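Local coordinates for protein alpha-galacturonidase (Bacillus subtilis, PDB 3FEF) that hydrolyses alpha-1,4-linked di-galacturonate to galacturonate as a family 4 glycoside hydrolase that uses NAD+ and manganese as cofactors, at residues P348-G351 / P357-A360. Residues are numbered along the deposited sequence; the frame is centred on the assembly and turned at random.
Sequences PNQG and PIQA
Asn349 meets 357-360 with both its backbone and its side chain, and three hydrogen bonds cross the contact through it. Two are backbone bonds. Asn349 N donates to Ala360 O over 2.7 Å with a bent N-H...O angle of 141°, while Gln359 N gives Asn349 O an almost straight bond, also 2.7 Å. The third comes from the side-chain amide: ND2 of Asn349 reaches Pro357 O at 3.2 Å. That oxygen lies in the plane of the amide, but the donor stands above the Pro357 carbonyl plane, 64° out of it. With CG anti to the backbone N (chi1 -168°), the amide is placed beside Pro357 O, and the other end of the same group is also engaged. Asn349 OD1 accepts from Gly351 N at 3.3 Å, which makes an Asx turn with the donor well above the side-chain carbonyl plane, and from Val353 N in the connecting loop.

These bonds tie together the two ends of the loop between antiparallel strands 341-348 and 361-369, in the C-terminal domain of the enzyme. Replacing Asn349 by an alanine would probably leave Pro357 O, Gly351 N and Val353 N without this shared amide partner and the turn freer to shift.

Weaker CA-H...O contacts accompany the backbone bonds: Pro348 CA is 3.4 Å from Ala360 O, and Ile358 CA is equally close to Asn349 O. The CD1 methyl of Ile358 makes van der Waals contact with the end of the Gln350 side chain, which starts away from 357-360 but bends at chi2 and so comes nearer. Beyond the pair of segments, Pro357 and Ala360 pack on Ile393 of helix 383-405, Pro348 touches Tyr157 of helix 149-159, and Gln350 packs on Leu377 of a neighbouring subunit.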
ATOM      1  N   PRO A 348     -15.049   1.414  -7.528  1.00 19.13           N
ATOM      2  CA  PRO A 348     -13.792   1.862  -6.918  1.00 20.36           C
ATOM      3  C   PRO A 348     -12.723   0.764  -6.951  1.00 20.75           C
ATOM      4  O   PRO A 348     -13.000  -0.397  -6.631  1.00 20.01           O
ATOM      5  CB  PRO A 348     -14.174   2.158  -5.463  1.00 19.99           C
ATOM      6  CG  PRO A 348     -15.732   2.388  -5.475  1.00 17.38           C
ATOM      7  CD  PRO A 348     -16.200   1.454  -6.599  1.00 21.44           C
ATOM      8  N   ASN A 349     -11.502   1.141  -7.306  1.00 18.93           N
ATOM      9  CA  ASN A 349     -10.372   0.210  -7.357  1.00 19.18           C
ATOM     10  C   ASN A 349      -9.897  -0.133  -5.954  1.00 21.86           C
ATOM     11  O   ASN A 349      -9.556   0.749  -5.178  1.00 24.55           O
ATOM     12  CB  ASN A 349      -9.223   0.860  -8.151  1.00 19.50           C
ATOM     13  CG  ASN A 349      -8.093  -0.124  -8.516  1.00 22.93           C
ATOM     14  OD1 ASN A 349      -8.321  -1.310  -8.691  1.00 21.64           O
ATOM     15  ND2 ASN A 349      -6.872   0.404  -8.689  1.00 22.95           N
ATOM     16  N   GLN A 350      -9.859  -1.425  -5.640  1.00 23.09           N
ATOM     17  CA  GLN A 350      -9.305  -1.907  -4.394  1.00 22.46           C
ATOM     18  C   GLN A 350      -8.291  -3.001  -4.715  1.00 22.48           C
ATOM     19  O   GLN A 350      -8.058  -3.887  -3.914  1.00 21.75           O
ATOM     20  CB  GLN A 350     -10.408  -2.460  -3.505  1.00 26.08           C
ATOM     21  CG  GLN A 350     -11.458  -1.437  -3.125  1.00 31.88           C
ATOM     22  CD  GLN A 350     -10.891  -0.344  -2.255  1.00 37.89           C
ATOM     23  OE1 GLN A 350     -11.233   0.832  -2.396  1.00 44.52           O
ATOM     24  NE2 GLN A 350     -10.008  -0.721  -1.345  1.00 41.26           N
ATOM     25  N   GLY A 351      -7.704  -2.930  -5.904  1.00 20.89           N
ATOM     26  CA  GLY A 351      -6.705  -3.893  -6.325  1.00 20.54           C
ATOM     27  C   GLY A 351      -7.086  -4.694  -7.557  1.00 23.53           C
ATOM     28  O   GLY A 351      -6.278  -5.471  -8.052  1.00 26.11           O
ATOM     29  N   PRO A 357      -4.447   4.072  -9.269  1.00 24.73           N
ATOM     30  CA  PRO A 357      -4.721   4.546  -7.905  1.00 23.75           C
ATOM     31  C   PRO A 357      -5.914   3.833  -7.267  1.00 27.88           C
ATOM     32  O   PRO A 357      -6.884   3.475  -7.948  1.00 27.27           O
ATOM     33  CB  PRO A 357      -5.060   6.033  -8.090  1.00 25.68           C
ATOM     34  CG  PRO A 357      -4.546   6.408  -9.443  1.00 26.68           C
ATOM     35  CD  PRO A 357      -4.468   5.148 -10.278  1.00 23.94           C
ATOM     36  N   ILE A 358      -5.862   3.635  -5.962  1.00 25.87           N
ATOM     37  CA  ILE A 358      -6.983   3.030  -5.301  1.00 28.23           C
ATOM     38  C   ILE A 358      -8.160   4.021  -5.104  1.00 26.28           C
ATOM     39  O   ILE A 358      -7.955   5.235  -5.008  1.00 23.36           O
ATOM     40  CB  ILE A 358      -6.534   2.320  -4.014  1.00 31.07           C
ATOM     41  CG1 ILE A 358      -7.106   2.978  -2.779  1.00 32.65           C
ATOM     42  CG2 ILE A 358      -5.029   2.218  -3.964  1.00 33.02           C
ATOM     43  CD1 ILE A 358      -7.680   1.934  -1.863  1.00 34.57           C
ATOM     44  N   GLN A 359      -9.386   3.488  -5.092  1.00 27.41           N
ATOM     45  CA  GLN A 359     -10.614   4.300  -5.057  1.00 27.39           C
ATOM     46  C   GLN A 359     -11.057   4.793  -6.431  1.00 25.53           C
ATOM     47  O   GLN A 359     -12.227   5.090  -6.642  1.00 23.98           O
ATOM     48  CB  GLN A 359     -10.403   5.527  -4.197  1.00 32.24           C
ATOM     49  CG  GLN A 359      -9.836   5.214  -2.857  1.00 37.96           C
ATOM     50  CD  GLN A 359     -10.929   5.009  -1.899  1.00 42.69           C
ATOM     51  OE1 GLN A 359     -11.688   4.039  -2.008  1.00 45.05           O
ATOM     52  NE2 GLN A 359     -11.067   5.944  -0.963  1.00 44.48           N
ATOM     53  N   ALA A 360     -10.114   4.961  -7.349  1.00 23.49           N
ATOM     54  CA  ALA A 360     -10.495   5.439  -8.666  1.00 23.22           C
ATOM     55  C   ALA A 360     -11.470   4.416  -9.261  1.00 20.70           C
ATOM     56  O   ALA A 360     -11.385   3.234  -8.967  1.00 19.40           O
ATOM     57  CB  ALA A 360      -9.281   5.615  -9.550  1.00 19.24           C
TER